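Local coordinates for protein Uly1 (Catenovulum maritimum, PDB 7DRQ) that cleaves the algal polysaccharide ulvan as a lyase of polysaccharide lyase family 24 and binds calcium ions, at residues F91-T96 / R144-R149; E106-I111 / R200-T205; D291-A296 / S379-K384; T394-A399 / I409-L414. All blocks are in the same frame, centred on the assembly; numbering follows the deposited sequence.

Contact 1: F91-T96 / R144-R149; sequences FPHQHT and RKDYFR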
loop_
_atom_site.group_PDB
_atom_site.type_symbol
_atom_site.label_atom_id
_atom_site.label_comp_id
_atom_site.label_asym_id
_atom_site.label_seq_id
_atom_site.Cartn_x
_atom_site.Cartn_y
_atom_site.Cartn_z
ATOM N N PHE A 91 4.754 -19.747 5.241
ATOM C CA PHE A 91 6.153 -19.458 4.977
ATOM C C PHE A 91 6.951 -19.454 6.276
ATOM O O PHE A 91 6.413 -19.148 7.342
ATOM C CB PHE A 91 6.308 -18.104 4.268
ATOM C CG PHE A 91 6.023 -18.176 2.797
ATOM C CD1 PHE A 91 4.723 -18.097 2.331
ATOM C CD2 PHE A 91 7.051 -18.354 1.879
ATOM C CE1 PHE A 91 4.450 -18.200 0.975
ATOM C CE2 PHE A 91 6.785 -18.449 0.514
ATOM C CZ PHE A 91 5.489 -18.369 0.066
ATOM N N PRO A 92 8.231 -19.824 6.214
ATOM C CA PRO A 92 9.024 -19.899 7.451
ATOM C C PRO A 92 9.193 -18.562 8.145
ATOM O O PRO A 92 9.310 -18.532 9.376
ATOM C CB PRO A 92 10.378 -20.451 6.972
ATOM C CG PRO A 92 10.084 -21.160 5.691
ATOM C CD PRO A 92 8.895 -20.473 5.068
ATOM N N HIS A 93 9.221 -17.458 7.401
ATOM C CA HIS A 93 9.496 -16.163 8.016
ATOM C C HIS A 93 8.401 -15.759 8.999
ATOM O O HIS A 93 7.211 -15.937 8.732
ATOM C CB HIS A 93 9.614 -15.076 6.963
ATOM C CG HIS A 93 10.024 -13.752 7.531
ATOM N ND1 HIS A 93 11.314 -13.494 7.943
ATOM C CD2 HIS A 93 9.317 -12.624 7.776
ATOM C CE1 HIS A 93 11.390 -12.254 8.398
ATOM N NE2 HIS A 93 10.191 -11.706 8.314
ATOM N N GLN A 94 8.809 -15.148 10.112
ATOM C CA GLN A 94 7.889 -14.631 11.118
ATOM C C GLN A 94 8.090 -13.131 11.248
ATOM O O GLN A 94 9.218 -12.649 11.163
ATOM C CB GLN A 94 8.102 -15.293 12.491
ATOM C CG GLN A 94 7.903 -16.806 12.497
ATOM C CD GLN A 94 8.602 -17.465 13.664
ATOM O OE1 GLN A 94 9.816 -17.686 13.628
ATOM N NE2 GLN A 94 7.846 -17.765 14.714
ATOM N N HIS A 95 6.987 -12.398 11.440
ATOM C CA HIS A 95 7.045 -10.947 11.626
ATOM C C HIS A 95 8.118 -10.582 12.646
ATOM O O HIS A 95 8.111 -11.090 13.772
ATOM C CB HIS A 95 5.665 -10.453 12.087
ATOM C CG HIS A 95 5.580 -8.973 12.313
ATOM N ND1 HIS A 95 6.046 -8.044 11.404
ATOM C CD2 HIS A 95 5.051 -8.262 13.340
ATOM C CE1 HIS A 95 5.820 -6.825 11.868
ATOM N NE2 HIS A 95 5.221 -6.930 13.042
ATOM N N THR A 96 9.057 -9.713 12.251
ATOM C CA THR A 96 10.148 -9.332 13.138
ATOM C C THR A 96 9.845 -8.068 13.934
ATOM O O THR A 96 10.704 -7.602 14.684
ATOM C CB THR A 96 11.460 -9.176 12.345
ATOM O OG1 THR A 96 11.300 -8.210 11.295
ATOM C CG2 THR A 96 11.860 -10.514 11.743
ATOM N N ARG A 144 22.014 -8.630 8.407
ATOM C CA ARG A 144 23.000 -8.111 7.466
ATOM C C ARG A 144 22.736 -8.561 6.033
ATOM O O ARG A 144 22.991 -7.802 5.091
ATOM C CB ARG A 144 24.398 -8.524 7.917
ATOM C CG ARG A 144 24.845 -7.792 9.170
ATOM C CD ARG A 144 26.188 -8.310 9.663
ATOM N NE ARG A 144 26.081 -9.666 10.188
ATOM C CZ ARG A 144 27.123 -10.419 10.526
ATOM N NH1 ARG A 144 28.353 -9.945 10.387
ATOM N NH2 ARG A 144 26.936 -11.640 10.998
ATOM N N LYS A 145 22.227 -9.784 5.848
ATOM C CA LYS A 145 21.846 -10.314 4.542
ATOM C C LYS A 145 20.352 -10.614 4.487
ATOM O O LYS A 145 19.915 -11.554 3.818
ATOM C CB LYS A 145 22.664 -11.564 4.206
ATOM C CG LYS A 145 24.172 -11.325 4.225
ATOM C CD LYS A 145 24.575 -10.274 3.205
ATOM C CE LYS A 145 26.105 -10.114 3.131
ATOM N NZ LYS A 145 26.484 -9.025 2.198
ATOM N N ASP A 146 19.548 -9.812 5.199
ATOM C CA ASP A 146 18.110 -10.057 5.232
ATOM C C ASP A 146 17.318 -8.755 5.342
ATOM O O ASP A 146 16.166 -8.781 5.793
ATOM C CB ASP A 146 17.772 -11.000 6.397
ATOM C CG ASP A 146 16.400 -11.634 6.260
ATOM O OD1 ASP A 146 16.017 -12.010 5.127
ATOM O OD2 ASP A 146 15.698 -11.762 7.292
ATOM N N TYR A 147 17.907 -7.619 4.946
ATOM C CA TYR A 147 17.264 -6.314 5.097
ATOM C C TYR A 147 16.221 -6.054 4.021
ATOM O O TYR A 147 15.395 -5.144 4.180
ATOM C CB TYR A 147 18.309 -5.193 5.056
ATOM C CG TYR A 147 19.199 -5.295 3.841
ATOM C CD1 TYR A 147 18.814 -4.744 2.626
ATOM C CD2 TYR A 147 20.414 -5.965 3.905
ATOM C CE1 TYR A 147 19.624 -4.842 1.509
ATOM C CE2 TYR A 147 21.224 -6.074 2.798
ATOM C CZ TYR A 147 20.823 -5.514 1.604
ATOM O OH TYR A 147 21.621 -5.613 0.495
ATOM N N PHE A 148 16.255 -6.828 2.935
ATOM C CA PHE A 148 15.281 -6.782 1.855
ATOM C C PHE A 148 14.761 -8.204 1.694
ATOM O O PHE A 148 15.554 -9.150 1.670
ATOM C CB PHE A 148 15.917 -6.272 0.540
ATOM C CG PHE A 148 14.957 -6.199 -0.612
ATOM C CD1 PHE A 148 14.165 -5.076 -0.797
ATOM C CD2 PHE A 148 14.831 -7.260 -1.499
ATOM C CE1 PHE A 148 13.255 -5.013 -1.834
ATOM C CE2 PHE A 148 13.927 -7.206 -2.554
ATOM C CZ PHE A 148 13.138 -6.074 -2.727
ATOM N N ARG A 149 13.438 -8.364 1.619
ATOM C CA ARG A 149 12.816 -9.677 1.818
ATOM C C ARG A 149 11.838 -9.985 0.686
ATOM O O ARG A 149 10.699 -9.509 0.689
ATOM C CB ARG A 149 12.133 -9.738 3.188
ATOM C CG ARG A 149 13.128 -9.583 4.339
ATOM C CD ARG A 149 12.479 -9.323 5.699
ATOM N NE ARG A 149 13.480 -9.529 6.745
ATOM C CZ ARG A 149 13.373 -9.132 8.007
ATOM N NH1 ARG A 149 12.297 -8.475 8.420
ATOM N NH2 ARG A 149 14.357 -9.406 8.859
#
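CE1 of the H93 ring sits over the centre of one R149 guanidinium face, 3.7 Å from R149 CZ. Ring and guanidinium planes are tilted by 53°. H93 reaches across because its CG is anti to the backbone N (chi1 -175°). At the guanidinium edge stands T96, a small residue that brings OG1 to 3.1 Å from R149 NH1 and lays its methyl CG2 beside the same group. The ionic part belongs to D146: R149 NH2 forms a salt bridge to D146 OD2 (3.1 Å), approaching from above the carboxylate plane, and NE adds a weak bond to that oxygen. R149 NH1 also bonds the carbonyl of D127, whose carboxylate takes H93 NE2. A leucine in place of R149 would probably leave D146 without this salt bridge and H93 CE1 without the flat group it rests on. Since K185, a calcium ligand, bonds both D146 OD2 and H93 ND1, R149 is probably linked through D146 to the surroundings of the calcium.

Contact 2: E106-I111 / R200-T205; sequences ETHNTI and RLTYPT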
loop_
_atom_site.group_PDB
_atom_site.type_symbol
_atom_site.label_atom_id
_atom_site.label_comp_id
_atom_site.label_asym_id
_atom_site.label_seq_id
_atom_site.Cartn_x
_atom_site.Cartn_y
_atom_site.Cartn_z
ATOM N N GLU A 106 4.367 -4.023 14.030
ATOM C CA GLU A 106 4.875 -2.967 13.156
ATOM C C GLU A 106 4.062 -2.991 11.856
ATOM O O GLU A 106 4.338 -3.783 10.953
ATOM C CB GLU A 106 6.382 -3.186 12.953
ATOM C CG GLU A 106 7.083 -2.532 11.791
ATOM C CD GLU A 106 6.995 -1.017 11.739
ATOM O OE1 GLU A 106 5.887 -0.518 11.508
ATOM O OE2 GLU A 106 8.046 -0.327 11.847
ATOM N N THR A 107 3.037 -2.131 11.761
ATOM C CA THR A 107 2.121 -2.203 10.624
ATOM C C THR A 107 2.701 -1.635 9.331
ATOM O O THR A 107 2.033 -1.729 8.296
ATOM C CB THR A 107 0.781 -1.510 10.938
ATOM O OG1 THR A 107 1.004 -0.213 11.508
ATOM C CG2 THR A 107 -0.064 -2.368 11.905
ATOM N N HIS A 108 3.908 -1.053 9.340
ATOM C CA HIS A 108 4.556 -0.780 8.062
ATOM C C HIS A 108 4.856 -2.071 7.322
ATOM O O HIS A 108 4.929 -2.080 6.087
ATOM C CB HIS A 108 5.876 -0.023 8.244
ATOM C CG HIS A 108 5.710 1.386 8.721
ATOM N ND1 HIS A 108 5.608 1.710 10.058
ATOM C CD2 HIS A 108 5.649 2.556 8.041
ATOM C CE1 HIS A 108 5.476 3.021 10.178
ATOM N NE2 HIS A 108 5.508 3.557 8.970
ATOM N N ASN A 109 5.081 -3.149 8.063
ATOM C CA ASN A 109 5.768 -4.335 7.560
ATOM C C ASN A 109 4.801 -5.326 6.932
ATOM O O ASN A 109 4.766 -6.501 7.288
ATOM C CB ASN A 109 6.552 -4.986 8.692
ATOM C CG ASN A 109 7.766 -4.181 9.089
ATOM O OD1 ASN A 109 7.804 -2.965 8.904
ATOM N ND2 ASN A 109 8.761 -4.857 9.665
ATOM N N THR A 110 4.020 -4.846 5.977
ATOM C CA THR A 110 2.985 -5.649 5.343
ATOM C C THR A 110 3.587 -6.704 4.411
ATOM O O THR A 110 4.781 -6.713 4.104
ATOM C CB THR A 110 2.033 -4.741 4.570
ATOM O OG1 THR A 110 2.798 -3.967 3.622
ATOM C CG2 THR A 110 1.312 -3.824 5.518
ATOM N N ILE A 111 2.720 -7.606 3.955
ATOM C CA ILE A 111 3.057 -8.618 2.958
ATOM C C ILE A 111 2.331 -8.260 1.673
ATOM O O ILE A 111 1.105 -8.412 1.583
ATOM C CB ILE A 111 2.659 -10.027 3.411
ATOM C CG1 ILE A 111 3.143 -10.323 4.838
ATOM C CG2 ILE A 111 3.168 -11.061 2.392
ATOM C CD1 ILE A 111 2.235 -11.353 5.557
ATOM N N ARG A 200 16.952 0.485 2.787
ATOM C CA ARG A 200 16.107 1.620 3.155
ATOM C C ARG A 200 14.799 1.654 2.363
ATOM O O ARG A 200 14.298 2.727 2.020
ATOM C CB ARG A 200 16.861 2.946 3.009
ATOM C CG ARG A 200 18.057 3.061 3.938
ATOM C CD ARG A 200 18.615 4.485 3.927
ATOM N NE ARG A 200 19.367 4.790 5.143
ATOM C CZ ARG A 200 20.685 4.650 5.254
ATOM N NH1 ARG A 200 21.383 4.203 4.224
ATOM N NH2 ARG A 200 21.304 4.948 6.392
ATOM N N LEU A 201 14.220 0.483 2.099
ATOM C CA LEU A 201 12.981 0.395 1.330
ATOM C C LEU A 201 11.787 0.092 2.237
ATOM O O LEU A 201 11.892 -0.700 3.181
ATOM C CB LEU A 201 13.099 -0.671 0.238
ATOM C CG LEU A 201 14.137 -0.440 -0.868
ATOM C CD1 LEU A 201 14.153 -1.613 -1.833
ATOM C CD2 LEU A 201 13.844 0.852 -1.616
ATOM N N THR A 202 10.641 0.707 1.919
ATOM C CA THR A 202 9.390 0.522 2.653
ATOM C C THR A 202 8.224 0.598 1.667
ATOM O O THR A 202 8.337 1.186 0.585
ATOM C CB THR A 202 9.221 1.591 3.752
ATOM O OG1 THR A 202 10.459 1.766 4.463
ATOM C CG2 THR A 202 8.103 1.207 4.757
ATOM N N TYR A 203 7.101 -0.038 2.041
ATOM C CA TYR A 203 5.807 0.026 1.353
ATOM C C TYR A 203 5.796 -0.648 -0.012
ATOM O O TYR A 203 5.627 0.039 -1.030
ATOM C CB TYR A 203 5.351 1.469 1.153
ATOM C CG TYR A 203 5.179 2.279 2.400
ATOM C CD1 TYR A 203 4.267 1.917 3.382
ATOM C CD2 TYR A 203 5.931 3.425 2.588
ATOM C CE1 TYR A 203 4.115 2.690 4.525
ATOM C CE2 TYR A 203 5.789 4.195 3.713
ATOM C CZ TYR A 203 4.887 3.831 4.675
ATOM O OH TYR A 203 4.772 4.629 5.789
ATOM N N PRO A 204 5.936 -1.973 -0.086
ATOM C CA PRO A 204 5.844 -2.655 -1.393
ATOM C C PRO A 204 4.416 -2.605 -1.924
ATOM O O PRO A 204 3.471 -2.991 -1.232
ATOM C CB PRO A 204 6.282 -4.088 -1.075
ATOM C CG PRO A 204 5.871 -4.274 0.382
ATOM C CD PRO A 204 6.086 -2.922 1.035
ATOM N N THR A 205 4.262 -2.097 -3.150
ATOM C CA THR A 205 2.965 -2.015 -3.814
ATOM C C THR A 205 3.152 -2.354 -5.284
ATOM O O THR A 205 3.823 -1.608 -6.002
ATOM C CB THR A 205 2.342 -0.623 -3.663
ATOM O OG1 THR A 205 2.186 -0.324 -2.272
ATOM C CG2 THR A 205 0.957 -0.584 -4.329
HETATM O O HOH W 1 6.797 -1.955 4.196
HETATM O O HOH W 2 2.133 -3.889 1.081
#
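The end of the H108 side chain meets Y203, its imidazole rim against the phenol OH. This joins the loop between strands 104-105 and 111-115 to strand 201-208, an outermost strand of its antiparallel sheet. From CB, chi1 (-69°) carries the ring beside the backbone N, and chi2 near 86° directs its ND1 edge to E106 and its CD2 edge to Y203. On the near side ND1 donates to E106 OE1 over 2.7 Å, almost in the ring plane and on the syn side of the carboxylate. The backbone N of H108 reaches that oxygen too, from the same face of the carboxylate, so OE1 accepts two hydrogen bonds within one type I turn. On the far side CD2 comes within 3.2 Å of Y203 OH, which sits at the imidazole edge, and within 4.3 Å of T202 CG2. NE2, at the tip, is 3.4 Å from the same Y203 OH. The two rings are inclined obliquely, at 47°, whereas H129 stacks on H108 and Y42 meets it edge-to-face. Water fills in between the backbones: one molecule joins H108 O to Y203 N, another T110 OG1 to P204 O. Histidine suits the place because a flat ring with a nitrogen on its rim can bind a carboxylate while packing among aromatics, and the ND1 bond fixes which way that ring is turned.

Contact 3: D291-A296 / S379-K384; sequences DGMFYA and SHTYQK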
loop_
_atom_site.group_PDB
_atom_site.type_symbol
_atom_site.label_atom_id
_atom_site.label_comp_id
_atom_site.label_asym_id
_atom_site.label_seq_id
_atom_site.Cartn_x
_atom_site.Cartn_y
_atom_site.Cartn_z
ATOM N N ASP A 291 2.969 18.881 2.861
ATOM C CA ASP A 291 2.447 20.068 2.197
ATOM C C ASP A 291 2.197 19.724 0.736
ATOM O O ASP A 291 2.750 18.761 0.199
ATOM C CB ASP A 291 3.419 21.272 2.309
ATOM C CG ASP A 291 4.659 21.114 1.427
ATOM O OD1 ASP A 291 4.610 21.552 0.260
ATOM O OD2 ASP A 291 5.679 20.557 1.903
ATOM N N GLY A 292 1.354 20.525 0.097
ATOM C CA GLY A 292 1.138 20.414 -1.326
ATOM C C GLY A 292 0.337 19.196 -1.741
ATOM O O GLY A 292 0.000 18.339 -0.912
HETATM N N MSE A 293 0.017 19.125 -3.019
HETATM C CA MSE A 293 -0.624 17.958 -3.611
HETATM C C MSE A 293 -0.129 17.880 -5.052
HETATM O O MSE A 293 -0.140 18.877 -5.780
HETATM C CB MSE A 293 -2.146 18.070 -3.528
HETATM C CG MSE A 293 -2.878 16.855 -4.025
HETATM SE SE MSE A 293 -4.810 17.089 -3.672
HETATM C CE MSE A 293 -4.835 16.956 -1.743
ATOM N N PHE A 294 0.307 16.699 -5.474
ATOM C CA PHE A 294 1.071 16.583 -6.711
ATOM C C PHE A 294 0.606 15.371 -7.508
ATOM O O PHE A 294 0.114 14.388 -6.950
ATOM C CB PHE A 294 2.570 16.480 -6.404
ATOM C CG PHE A 294 3.083 17.580 -5.513
ATOM C CD1 PHE A 294 3.545 18.770 -6.050
ATOM C CD2 PHE A 294 3.067 17.434 -4.125
ATOM C CE1 PHE A 294 4.004 19.801 -5.218
ATOM C CE2 PHE A 294 3.514 18.449 -3.300
ATOM C CZ PHE A 294 3.995 19.634 -3.849
ATOM N N TYR A 295 0.813 15.434 -8.828
ATOM C CA TYR A 295 0.359 14.369 -9.715
ATOM C C TYR A 295 1.163 14.424 -11.003
ATOM O O TYR A 295 1.446 15.511 -11.519
ATOM C CB TYR A 295 -1.139 14.510 -10.017
ATOM C CG TYR A 295 -1.657 13.760 -11.235
ATOM C CD1 TYR A 295 -1.931 12.398 -11.170
ATOM C CD2 TYR A 295 -1.949 14.433 -12.415
ATOM C CE1 TYR A 295 -2.449 11.715 -12.263
ATOM C CE2 TYR A 295 -2.440 13.764 -13.525
ATOM C CZ TYR A 295 -2.688 12.404 -13.442
ATOM O OH TYR A 295 -3.208 11.745 -14.527
ATOM N N ALA A 296 1.522 13.254 -11.519
ATOM C CA ALA A 296 2.164 13.171 -12.822
ATOM C C ALA A 296 1.799 11.834 -13.445
ATOM O O ALA A 296 1.434 10.888 -12.743
ATOM C CB ALA A 296 3.688 13.323 -12.719
ATOM N N SER A 379 -10.870 17.430 1.171
ATOM C CA SER A 379 -10.926 18.071 -0.136
ATOM C C SER A 379 -11.061 17.034 -1.240
ATOM O O SER A 379 -10.582 15.904 -1.128
ATOM C CB SER A 379 -9.683 18.948 -0.428
ATOM O OG SER A 379 -8.475 18.220 -0.258
ATOM N N HIS A 380 -11.738 17.449 -2.306
ATOM C CA HIS A 380 -11.877 16.673 -3.526
ATOM C C HIS A 380 -11.476 17.580 -4.675
ATOM O O HIS A 380 -12.107 18.617 -4.896
ATOM C CB HIS A 380 -13.311 16.177 -3.693
ATOM C CG HIS A 380 -13.535 15.330 -4.905
ATOM N ND1 HIS A 380 -14.799 14.962 -5.318
ATOM C CD2 HIS A 380 -12.670 14.775 -5.791
ATOM C CE1 HIS A 380 -14.704 14.214 -6.405
ATOM N NE2 HIS A 380 -13.423 14.082 -6.711
ATOM N N THR A 381 -10.428 17.200 -5.391
ATOM C CA THR A 381 -9.937 17.956 -6.537
ATOM C C THR A 381 -10.173 17.121 -7.785
ATOM O O THR A 381 -9.818 15.942 -7.812
ATOM C CB THR A 381 -8.450 18.270 -6.381
ATOM O OG1 THR A 381 -8.264 19.127 -5.251
ATOM C CG2 THR A 381 -7.909 18.957 -7.631
ATOM N N TYR A 382 -10.800 17.703 -8.807
ATOM C CA TYR A 382 -11.146 16.850 -9.933
ATOM C C TYR A 382 -11.170 17.636 -11.233
ATOM O O TYR A 382 -11.402 18.850 -11.256
ATOM C CB TYR A 382 -12.479 16.121 -9.718
ATOM C CG TYR A 382 -13.671 17.016 -9.493
ATOM C CD1 TYR A 382 -13.952 17.528 -8.227
ATOM C CD2 TYR A 382 -14.525 17.348 -10.547
ATOM C CE1 TYR A 382 -15.052 18.353 -8.009
ATOM C CE2 TYR A 382 -15.629 18.169 -10.344
ATOM C CZ TYR A 382 -15.886 18.665 -9.069
ATOM O OH TYR A 382 -16.976 19.479 -8.857
ATOM N N GLN A 383 -10.894 16.917 -12.314
ATOM C CA GLN A 383 -10.826 17.494 -13.652
ATOM C C GLN A 383 -11.564 16.538 -14.579
ATOM O O GLN A 383 -11.129 15.397 -14.772
ATOM C CB GLN A 383 -9.380 17.696 -14.092
ATOM C CG GLN A 383 -9.253 18.444 -15.415
ATOM C CD GLN A 383 -7.845 18.412 -15.991
ATOM O OE1 GLN A 383 -7.167 17.391 -15.944
ATOM N NE2 GLN A 383 -7.412 19.537 -16.557
ATOM N N LYS A 384 -12.678 16.990 -15.138
ATOM C CA LYS A 384 -13.467 16.123 -16.000
ATOM C C LYS A 384 -12.745 15.894 -17.329
ATOM O O LYS A 384 -12.280 16.847 -17.966
ATOM C CB LYS A 384 -14.845 16.737 -16.243
ATOM C CG LYS A 384 -15.744 15.878 -17.143
ATOM C CD LYS A 384 -17.177 16.381 -17.133
ATOM C CE LYS A 384 -18.012 15.645 -18.161
ATOM N NZ LYS A 384 -19.445 16.055 -18.116
#
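M293, present here as selenomethionine, crosses from its strand to S379 and T381 on the facing one. The closer part is the tip: CE stands 4.1 Å from S379 OG and SE 4.3 Å from T381 OG1, ordinary van der Waals separations with no polar bond between them. A straight chain (chi1 -176°) that bends only at the last torsion (chi3 -69°) carries the methyl to the serine. T381 OG1 is hydrogen-bonded to T392 OG1, while V327, F349 and L361 touch the M293 side chain. A long, flexible, unbranched residue fits this place, because the backbones are far apart, M293 CA and T381 CA being 9.8 Å from each other. Past T381 the second strand makes no further contact with the first, and K384, at its end, is exposed. The strands 290-298 and 372-383 belong to two successive antiparallel sheets, packed here through side chains with no backbone bond between these segments, as in adjoining blades of a beta-propeller and consistent with the family of this protein.

Contact 4: T394-A399 / I409-L414; sequences TDFPPA and IYIIGL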
loop_
_atom_site.group_PDB
_atom_site.type_symbol
_atom_site.label_atom_id
_atom_site.label_comp_id
_atom_site.label_asym_id
_atom_site.label_seq_id
_atom_site.Cartn_x
_atom_site.Cartn_y
_atom_site.Cartn_z
ATOM N N THR A 394 -14.267 21.557 -0.755
ATOM C CA THR A 394 -14.239 20.930 0.563
ATOM C C THR A 394 -15.584 20.330 0.925
ATOM O O THR A 394 -15.767 19.861 2.055
ATOM C CB THR A 394 -13.800 21.927 1.640
ATOM O OG1 THR A 394 -14.751 22.995 1.717
ATOM C CG2 THR A 394 -12.436 22.499 1.293
ATOM N N ASP A 395 -16.528 20.328 -0.015
ATOM C CA ASP A 395 -17.820 19.670 0.176
ATOM C C ASP A 395 -17.665 18.190 -0.178
ATOM O O ASP A 395 -18.141 17.694 -1.202
ATOM C CB ASP A 395 -18.887 20.367 -0.659
ATOM C CG ASP A 395 -20.278 19.806 -0.424
ATOM O OD1 ASP A 395 -20.458 19.006 0.516
ATOM O OD2 ASP A 395 -21.197 20.177 -1.182
ATOM N N PHE A 396 -16.972 17.473 0.714
ATOM C CA PHE A 396 -16.579 16.084 0.515
ATOM C C PHE A 396 -16.601 15.363 1.856
ATOM O O PHE A 396 -16.162 15.937 2.863
ATOM C CB PHE A 396 -15.179 16.001 -0.114
ATOM C CG PHE A 396 -14.777 14.616 -0.516
ATOM C CD1 PHE A 396 -15.350 14.012 -1.627
ATOM C CD2 PHE A 396 -13.834 13.916 0.214
ATOM C CE1 PHE A 396 -14.988 12.722 -2.003
ATOM C CE2 PHE A 396 -13.466 12.624 -0.154
ATOM C CZ PHE A 396 -14.050 12.025 -1.264
ATOM N N PRO A 397 -17.093 14.126 1.911
ATOM C CA PRO A 397 -17.248 13.445 3.207
ATOM C C PRO A 397 -15.912 12.962 3.740
ATOM O O PRO A 397 -14.891 13.007 3.033
ATOM C CB PRO A 397 -18.180 12.267 2.873
ATOM C CG PRO A 397 -17.889 11.972 1.462
ATOM C CD PRO A 397 -17.662 13.324 0.815
ATOM N N PRO A 398 -15.871 12.489 4.987
ATOM C CA PRO A 398 -14.609 11.979 5.540
ATOM C C PRO A 398 -14.182 10.650 4.940
ATOM O O PRO A 398 -14.125 9.645 5.650
ATOM C CB PRO A 398 -14.919 11.829 7.038
ATOM C CG PRO A 398 -16.124 12.684 7.274
ATOM C CD PRO A 398 -16.919 12.573 6.018
ATOM N N ALA A 399 -13.877 10.620 3.651
ATOM C CA ALA A 399 -13.391 9.405 3.015
ATOM C C ALA A 399 -11.887 9.516 2.813
ATOM O O ALA A 399 -11.370 10.598 2.561
ATOM C CB ALA A 399 -14.090 9.172 1.675
ATOM N N ILE A 409 -16.432 6.796 -10.107
ATOM C CA ILE A 409 -15.534 6.688 -8.967
ATOM C C ILE A 409 -16.359 6.257 -7.760
ATOM O O ILE A 409 -17.581 6.425 -7.719
ATOM C CB ILE A 409 -14.775 8.002 -8.666
ATOM C CG1 ILE A 409 -15.766 9.146 -8.411
ATOM C CG2 ILE A 409 -13.796 8.322 -9.798
ATOM C CD1 ILE A 409 -15.079 10.477 -7.987
ATOM N N TYR A 410 -15.675 5.696 -6.767
ATOM C CA TYR A 410 -16.349 5.100 -5.624
ATOM C C TYR A 410 -15.647 5.457 -4.327
ATOM O O TYR A 410 -14.416 5.506 -4.269
ATOM C CB TYR A 410 -16.405 3.574 -5.721
ATOM C CG TYR A 410 -17.119 3.064 -6.930
ATOM C CD1 TYR A 410 -18.492 2.830 -6.899
ATOM C CD2 TYR A 410 -16.429 2.799 -8.106
ATOM C CE1 TYR A 410 -19.155 2.345 -8.008
ATOM C CE2 TYR A 410 -17.089 2.324 -9.223
ATOM C CZ TYR A 410 -18.447 2.096 -9.165
ATOM O OH TYR A 410 -19.108 1.624 -10.274
ATOM N N ILE A 411 -16.457 5.698 -3.286
ATOM C CA ILE A 411 -16.028 5.651 -1.898
ATOM C C ILE A 411 -16.539 4.335 -1.331
ATOM O O ILE A 411 -17.713 3.997 -1.510
ATOM C CB ILE A 411 -16.576 6.844 -1.098
ATOM C CG1 ILE A 411 -15.964 8.158 -1.584
ATOM C CG2 ILE A 411 -16.331 6.654 0.399
ATOM C CD1 ILE A 411 -16.808 9.369 -1.216
ATOM N N ILE A 412 -15.659 3.575 -0.686
ATOM C CA ILE A 412 -16.001 2.259 -0.158
ATOM C C ILE A 412 -15.499 2.203 1.277
ATOM O O ILE A 412 -14.330 2.505 1.543
ATOM C CB ILE A 412 -15.390 1.124 -0.999
ATOM C CG1 ILE A 412 -15.913 1.184 -2.440
ATOM C CG2 ILE A 412 -15.662 -0.246 -0.352
ATOM C CD1 ILE A 412 -15.061 0.396 -3.433
ATOM N N GLY A 413 -16.370 1.817 2.197
ATOM C CA GLY A 413 -15.972 1.868 3.579
ATOM C C GLY A 413 -16.905 1.082 4.461
ATOM O O GLY A 413 -17.738 0.312 3.986
ATOM N N LEU A 414 -16.741 1.291 5.759
ATOM C CA LEU A 414 -17.548 0.635 6.776
ATOM C C LEU A 414 -18.324 1.700 7.524
ATOM O O LEU A 414 -17.744 2.690 7.979
ATOM C CB LEU A 414 -16.670 -0.171 7.738
ATOM C CG LEU A 414 -15.802 -1.218 7.033
ATOM C CD1 LEU A 414 -14.767 -1.851 7.972
ATOM C CD2 LEU A 414 -16.690 -2.302 6.416
#
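I411 points from its strand straight at the loop 394-399, and three residues there receive its branches. F396 comes from the opposite direction, its CG anti to the backbone N (chi1 -172°), and presents CZ to I411 CD1 at 3.8 Å; the methyl lies obliquely to the ring. P397 crosses the isoleucine at a slant, with its CG 3.9 Å from the same CD1, and its CD also rests on one face of the F396 ring, offset toward the rim. The terminal methyl of I411 is therefore shared by an aromatic and a proline. Its other branch, CG2, runs to A399 CB at 3.6 Å, where a small residue allows the loop to come close. The loop leads from the sheet containing strand 372-383 to the one containing 408-415, an arrangement consistent with consecutive blades of a beta-propeller. Its shape favours this: P398 is the centre of an inverse gamma turn, with A399 N bonded to P397 O, and this turn brings A399 back toward the strand. A glycine at I411 would probably open a gap beside F396 and P397 and leave A399 CB without its neighbour. I412, whose first bond points away from the loop, touches L456 and Y458 of another sheet.

The four contacts form two pairs on different parts of the chain. Contacts 1 and 2, with centres 12 Å apart, touch directly: H95 NE2 lies 3.2 Å from E106 N in a probable hydrogen bond, and F148 CE1 packs on L201 CD1 at 3.5 Å. Contacts 3 and 4 lie 15 Å apart by their centres and meet where H380 CB packs on F396 CD1 at 3.6 Å. Contacts 1 and 3 stand on opposite sides of the chain's centre, about 37 Å between centres. Contact 1 is near a metal, the side chain of D146 being about 5 Å from a calcium ion; in contact 3, M293 stays about 10 Å from F287, a ligand of the second calcium, side chain to side chain.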